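Uncharacterized protein (Desulfotomaculum acetoxidans, PDB 3U4Y) is of unknown function but folds as a seven-bladed beta-propeller of the lactonase family. Local coordinates at residues 84-98 and 101-115. Residues are numbered along the deposited sequence; the frame is centred on the assembly and turned at random.
Sequences SSMADVDITPDDQFA and VTGLNHPFNMQSYSF
Phe97 and Ser114 face each other as an antiparallel non-hydrogen-bonded pair, and Ala98 with Tyr113 forms the hydrogen-bonded pair beside it. Ala98 N gives to Tyr113 O at 3.0 Å, and Tyr113 N returns a bond to Ala98 O. At the open end of the hairpin, Phe115 N makes a nearly straight bond (170°) to Gln96 O. Residues 87-88, ahead of strand 89-91, pair with Val101, which follows strand 97-100: Ala87 N bonds to Val101 O at 2.8 Å, and Val101 N bonds to Asp88 O.

Ser85 reaches into the bend at 103-105. Its OG accepts from Gly103 N at 2.9 Å and donates to Asn105 O at 3.1 Å, in the plane of that carbonyl. OG sits between the backbone N and carbonyl carbon of Ser85 (chi1 84°), a rotation that places it within reach of both Gly103 N and Asn105 O. With an alanine here, Gly103 N and Asn105 O would probably lose their common partner, and the bend would be freer to shift. Nearby, Gln111 NE2 makes a weak bond to Ser84 O, and selenomethionine Met86 brings its CE against the Gln111 amide, crossing that side chain at about a right angle.

The Phe115 ring points its CE2 at Ala98 CB, 3.7 Å away, and the Ile91 side chain lies across it at about a right angle. Asn53 and Val55 of the preceding blade also touch this ring. Phe97 lies on the same side as Ser114, with its CE1 3.9 Å from Ser114 CB.

The segments supply most of the inner three strands, 89-91, 97-100 and 109-114, of one four-stranded propeller blade. Apolar packing joins them near Phe115, whereas a buried serine hydroxyl, used as both donor and acceptor, ties the incoming chain to the 101-108 loop.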
loop_
_atom_site.group_PDB
_atom_site.type_symbol
_atom_site.label_atom_id
_atom_site.label_comp_id
_atom_site.label_asym_id
_atom_site.label_seq_id
_atom_site.Cartn_x
_atom_site.Cartn_y
_atom_site.Cartn_z
ATOM N N SER A 84 15.181 -0.605 -12.833
ATOM C CA SER A 84 15.766 -0.629 -11.493
ATOM C C SER A 84 14.836 -1.311 -10.494
ATOM O O SER A 84 13.802 -1.854 -10.881
ATOM C CB SER A 84 16.094 0.786 -11.020
ATOM O OG SER A 84 14.919 1.576 -10.919
ATOM N N SER A 85 15.203 -1.278 -9.213
ATOM C CA SER A 85 14.444 -1.979 -8.174
ATOM C C SER A 85 13.008 -1.465 -7.971
ATOM O O SER A 85 12.644 -0.393 -8.457
ATOM C CB SER A 85 15.178 -1.890 -6.852
ATOM O OG SER A 85 14.857 -0.667 -6.214
HETATM N N MSE A 86 12.211 -2.225 -7.219
HETATM C CA MSE A 86 10.798 -1.927 -7.024
HETATM C C MSE A 86 10.320 -2.239 -5.614
HETATM O O MSE A 86 10.805 -3.191 -5.003
HETATM C CB MSE A 86 9.968 -2.780 -7.973
HETATM C CG MSE A 86 10.027 -2.363 -9.408
HETATM SE SE MSE A 86 9.441 -3.827 -10.533
HETATM C CE MSE A 86 10.420 -3.322 -12.147
ATOM N N ALA A 87 9.355 -1.469 -5.103
ATOM C CA ALA A 87 8.757 -1.806 -3.812
ATOM C C ALA A 87 7.254 -1.499 -3.707
ATOM O O ALA A 87 6.451 -2.334 -4.096
ATOM C CB ALA A 87 9.554 -1.206 -2.647
ATOM N N ASP A 88 6.850 -0.345 -3.175
ATOM C CA ASP A 88 5.410 -0.074 -3.092
ATOM C C ASP A 88 4.850 -0.070 -4.520
ATOM O O ASP A 88 5.555 0.290 -5.475
ATOM C CB ASP A 88 5.077 1.234 -2.315
ATOM C CG ASP A 88 3.634 1.243 -1.714
ATOM O OD1 ASP A 88 2.911 0.223 -1.815
ATOM O OD2 ASP A 88 3.220 2.271 -1.124
ATOM N N VAL A 89 3.603 -0.528 -4.662
ATOM C CA VAL A 89 2.872 -0.420 -5.921
ATOM C C VAL A 89 1.478 0.058 -5.696
ATOM O O VAL A 89 0.827 -0.321 -4.724
ATOM C CB VAL A 89 2.660 -1.771 -6.615
ATOM C CG1 VAL A 89 3.361 -1.793 -7.940
ATOM C CG2 VAL A 89 3.067 -2.920 -5.712
ATOM N N ASP A 90 1.013 0.863 -6.634
ATOM C CA ASP A 90 -0.403 1.151 -6.749
ATOM C C ASP A 90 -0.811 0.962 -8.190
ATOM O O ASP A 90 0.023 1.030 -9.086
ATOM C CB ASP A 90 -0.729 2.575 -6.304
ATOM C CG ASP A 90 -2.052 2.656 -5.559
ATOM O OD1 ASP A 90 -2.540 1.590 -5.105
ATOM O OD2 ASP A 90 -2.599 3.777 -5.422
ATOM N N ILE A 91 -2.098 0.712 -8.398
ATOM C CA ILE A 91 -2.673 0.631 -9.729
ATOM C C ILE A 91 -3.519 1.867 -9.949
ATOM O O ILE A 91 -4.104 2.393 -9.002
ATOM C CB ILE A 91 -3.578 -0.579 -9.857
ATOM C CG1 ILE A 91 -3.153 -1.643 -8.844
ATOM C CG2 ILE A 91 -3.561 -1.077 -11.279
ATOM C CD1 ILE A 91 -2.854 -3.004 -9.426
ATOM N N THR A 92 -3.570 2.337 -11.189
ATOM C CA THR A 92 -4.432 3.445 -11.532
ATOM C C THR A 92 -5.848 2.978 -11.299
ATOM O O THR A 92 -6.097 1.766 -11.281
ATOM C CB THR A 92 -4.260 3.816 -12.985
ATOM O OG1 THR A 92 -4.313 2.626 -13.773
ATOM C CG2 THR A 92 -2.932 4.480 -13.196
ATOM N N PRO A 93 -6.791 3.927 -11.154
ATOM C CA PRO A 93 -8.128 3.526 -10.711
ATOM C C PRO A 93 -8.855 2.735 -11.805
ATOM O O PRO A 93 -9.743 1.940 -11.491
ATOM C CB PRO A 93 -8.825 4.860 -10.481
ATOM C CG PRO A 93 -7.989 5.896 -11.192
ATOM C CD PRO A 93 -6.827 5.238 -11.827
ATOM N N ASP A 94 -8.470 2.950 -13.067
ATOM C CA ASP A 94 -9.032 2.213 -14.198
ATOM C C ASP A 94 -8.391 0.843 -14.450
ATOM O O ASP A 94 -8.731 0.170 -15.408
ATOM C CB ASP A 94 -8.967 3.051 -15.477
ATOM C CG ASP A 94 -7.548 3.313 -15.933
ATOM O OD1 ASP A 94 -6.636 2.571 -15.499
ATOM O OD2 ASP A 94 -7.345 4.256 -16.731
ATOM N N ASP A 95 -7.449 0.443 -13.612
ATOM C CA ASP A 95 -6.873 -0.889 -13.719
ATOM C C ASP A 95 -5.969 -1.062 -14.945
ATOM O O ASP A 95 -5.514 -2.163 -15.226
ATOM C CB ASP A 95 -7.986 -1.932 -13.763
ATOM C CG ASP A 95 -8.677 -2.134 -12.415
ATOM O OD1 ASP A 95 -7.995 -2.165 -11.371
ATOM O OD2 ASP A 95 -9.918 -2.293 -12.405
ATOM N N GLN A 96 -5.698 0.013 -15.673
ATOM C CA GLN A 96 -4.891 -0.100 -16.883
ATOM C C GLN A 96 -3.383 -0.176 -16.597
ATOM O O GLN A 96 -2.673 -0.930 -17.253
ATOM C CB GLN A 96 -5.208 1.044 -17.849
ATOM C CG GLN A 96 -4.552 0.940 -19.216
ATOM C CD GLN A 96 -5.076 1.988 -20.200
ATOM O OE1 GLN A 96 -6.025 2.728 -19.900
ATOM N NE2 GLN A 96 -4.462 2.051 -21.387
ATOM N N PHE A 97 -2.905 0.598 -15.619
ATOM C CA PHE A 97 -1.474 0.657 -15.273
ATOM C C PHE A 97 -1.152 0.376 -13.817
ATOM O O PHE A 97 -1.959 0.629 -12.925
ATOM C CB PHE A 97 -0.892 2.028 -15.579
ATOM C CG PHE A 97 -0.997 2.414 -17.001
ATOM C CD1 PHE A 97 -0.133 1.883 -17.933
ATOM C CD2 PHE A 97 -1.959 3.308 -17.413
ATOM C CE1 PHE A 97 -0.233 2.242 -19.246
ATOM C CE2 PHE A 97 -2.064 3.673 -18.729
ATOM C CZ PHE A 97 -1.203 3.144 -19.645
ATOM N N ALA A 98 0.061 -0.120 -13.595
ATOM C CA ALA A 98 0.601 -0.323 -12.257
ATOM C C ALA A 98 1.796 0.577 -12.153
ATOM O O ALA A 98 2.565 0.674 -13.103
ATOM C CB ALA A 98 1.033 -1.756 -12.069
ATOM N N VAL A 101 7.576 2.252 -7.150
ATOM C CA VAL A 101 8.553 3.163 -6.620
ATOM C C VAL A 101 9.774 2.369 -6.144
ATOM O O VAL A 101 9.701 1.156 -5.917
ATOM C CB VAL A 101 7.898 4.036 -5.527
ATOM C CG1 VAL A 101 8.790 4.191 -4.292
ATOM C CG2 VAL A 101 7.512 5.373 -6.123
ATOM N N THR A 102 10.899 3.056 -6.009
ATOM C CA THR A 102 12.160 2.405 -5.704
ATOM C C THR A 102 12.174 1.633 -4.391
ATOM O O THR A 102 11.398 1.920 -3.475
ATOM C CB THR A 102 13.279 3.426 -5.641
ATOM O OG1 THR A 102 14.542 2.757 -5.710
ATOM C CG2 THR A 102 13.172 4.206 -4.355
ATOM N N GLY A 103 13.073 0.648 -4.330
ATOM C CA GLY A 103 13.383 -0.092 -3.118
ATOM C C GLY A 103 14.812 0.225 -2.674
ATOM O O GLY A 103 15.323 1.318 -2.928
ATOM N N LEU A 104 15.475 -0.729 -2.028
ATOM C CA LEU A 104 16.793 -0.473 -1.458
ATOM C C LEU A 104 17.886 -0.159 -2.480
ATOM O O LEU A 104 18.625 0.812 -2.307
ATOM C CB LEU A 104 17.235 -1.634 -0.570
ATOM C CG LEU A 104 18.101 -1.323 0.656
ATOM C CD1 LEU A 104 19.046 -2.475 0.917
ATOM C CD2 LEU A 104 18.876 -0.029 0.502
ATOM N N ASN A 105 18.029 -0.965 -3.526
ATOM C CA ASN A 105 19.170 -0.726 -4.417
ATOM C C ASN A 105 18.873 0.303 -5.482
ATOM O O ASN A 105 17.738 0.438 -5.932
ATOM C CB ASN A 105 19.753 -2.015 -5.014
ATOM C CG ASN A 105 18.690 -3.011 -5.383
ATOM O OD1 ASN A 105 17.950 -3.481 -4.517
ATOM N ND2 ASN A 105 18.608 -3.356 -6.667
ATOM N N HIS A 106 19.902 1.047 -5.856
ATOM C CA HIS A 106 19.727 2.136 -6.789
ATOM C C HIS A 106 19.921 1.587 -8.197
ATOM O O HIS A 106 20.281 0.431 -8.355
ATOM C CB HIS A 106 20.718 3.263 -6.476
ATOM C CG HIS A 106 22.133 2.945 -6.847
ATOM N ND1 HIS A 106 22.828 1.888 -6.298
ATOM C CD2 HIS A 106 22.980 3.542 -7.719
ATOM C CE1 HIS A 106 24.043 1.844 -6.819
ATOM N NE2 HIS A 106 24.160 2.836 -7.683
ATOM N N PRO A 107 19.683 2.408 -9.228
ATOM C CA PRO A 107 19.184 3.782 -9.141
ATOM C C PRO A 107 17.751 3.852 -8.625
ATOM O O PRO A 107 17.108 2.826 -8.398
ATOM C CB PRO A 107 19.258 4.277 -10.588
ATOM C CG PRO A 107 19.333 3.038 -11.424
ATOM C CD PRO A 107 20.093 2.060 -10.593
ATOM N N PHE A 108 17.263 5.068 -8.433
ATOM C CA PHE A 108 15.948 5.262 -7.853
ATOM C C PHE A 108 15.010 5.772 -8.928
ATOM O O PHE A 108 15.142 6.895 -9.408
ATOM C CB PHE A 108 16.033 6.218 -6.660
ATOM C CG PHE A 108 17.116 5.849 -5.671
ATOM C CD1 PHE A 108 18.229 6.674 -5.489
ATOM C CD2 PHE A 108 17.043 4.654 -4.951
ATOM C CE1 PHE A 108 19.240 6.323 -4.594
ATOM C CE2 PHE A 108 18.043 4.291 -4.051
ATOM C CZ PHE A 108 19.145 5.127 -3.871
ATOM N N ASN A 109 14.077 4.918 -9.328
ATOM C CA ASN A 109 13.134 5.299 -10.359
ATOM C C ASN A 109 11.701 4.982 -10.025
ATOM O O ASN A 109 11.405 4.058 -9.266
ATOM C CB ASN A 109 13.454 4.587 -11.663
ATOM C CG ASN A 109 14.773 4.967 -12.214
ATOM O OD1 ASN A 109 14.945 6.056 -12.751
ATOM N ND2 ASN A 109 15.724 4.060 -12.112
HETATM N N MSE A 110 10.811 5.746 -10.641
HETATM C CA MSE A 110 9.407 5.406 -10.665
HETATM C C MSE A 110 9.103 4.796 -12.022
HETATM O O MSE A 110 9.551 5.297 -13.041
HETATM C CB MSE A 110 8.558 6.647 -10.432
HETATM C CG MSE A 110 7.103 6.461 -10.790
HETATM SE SE MSE A 110 6.025 8.026 -10.373
HETATM C CE MSE A 110 6.321 7.966 -8.453
ATOM N N GLN A 111 8.337 3.713 -12.036
ATOM C CA GLN A 111 8.116 2.957 -13.260
ATOM C C GLN A 111 6.658 2.581 -13.392
ATOM O O GLN A 111 6.058 2.100 -12.424
ATOM C CB GLN A 111 8.937 1.668 -13.232
ATOM C CG GLN A 111 10.419 1.845 -12.927
ATOM C CD GLN A 111 11.200 0.588 -13.226
ATOM O OE1 GLN A 111 11.572 0.344 -14.372
ATOM N NE2 GLN A 111 11.427 -0.233 -12.209
ATOM N N SER A 112 6.101 2.794 -14.589
ATOM C CA SER A 112 4.729 2.371 -14.910
ATOM C C SER A 112 4.710 1.178 -15.852
ATOM O O SER A 112 5.602 1.009 -16.666
ATOM C CB SER A 112 3.929 3.498 -15.558
ATOM O OG SER A 112 4.350 3.680 -16.893
ATOM N N TYR A 113 3.647 0.391 -15.761
ATOM C CA TYR A 113 3.564 -0.901 -16.419
ATOM C C TYR A 113 2.163 -1.128 -16.999
ATOM O O TYR A 113 1.179 -1.041 -16.263
ATOM C CB TYR A 113 3.902 -1.957 -15.372
ATOM C CG TYR A 113 3.524 -3.371 -15.720
ATOM C CD1 TYR A 113 4.406 -4.206 -16.402
ATOM C CD2 TYR A 113 2.300 -3.887 -15.340
ATOM C CE1 TYR A 113 4.066 -5.509 -16.709
ATOM C CE2 TYR A 113 1.950 -5.195 -15.645
ATOM C CZ TYR A 113 2.837 -6.002 -16.326
ATOM O OH TYR A 113 2.475 -7.299 -16.618
ATOM N N SER A 114 2.073 -1.410 -18.305
ATOM C CA SER A 114 0.776 -1.639 -18.973
ATOM C C SER A 114 0.236 -3.059 -18.815
ATOM O O SER A 114 0.869 -4.006 -19.249
ATOM C CB SER A 114 0.851 -1.300 -20.466
ATOM O OG SER A 114 -0.433 -1.381 -21.082
ATOM N N PHE A 115 -0.939 -3.200 -18.214
ATOM C CA PHE A 115 -1.560 -4.509 -18.021
ATOM C C PHE A 115 -2.026 -5.104 -19.339
ATOM O O PHE A 115 -2.165 -6.324 -19.478
ATOM C CB PHE A 115 -2.780 -4.375 -17.129
ATOM C CG PHE A 115 -2.488 -4.468 -15.664
ATOM C CD1 PHE A 115 -2.613 -5.679 -14.997
ATOM C CD2 PHE A 115 -2.134 -3.342 -14.939
ATOM C CE1 PHE A 115 -2.371 -5.770 -13.642
ATOM C CE2 PHE A 115 -1.890 -3.426 -13.580
ATOM C CZ PHE A 115 -2.007 -4.641 -12.934
#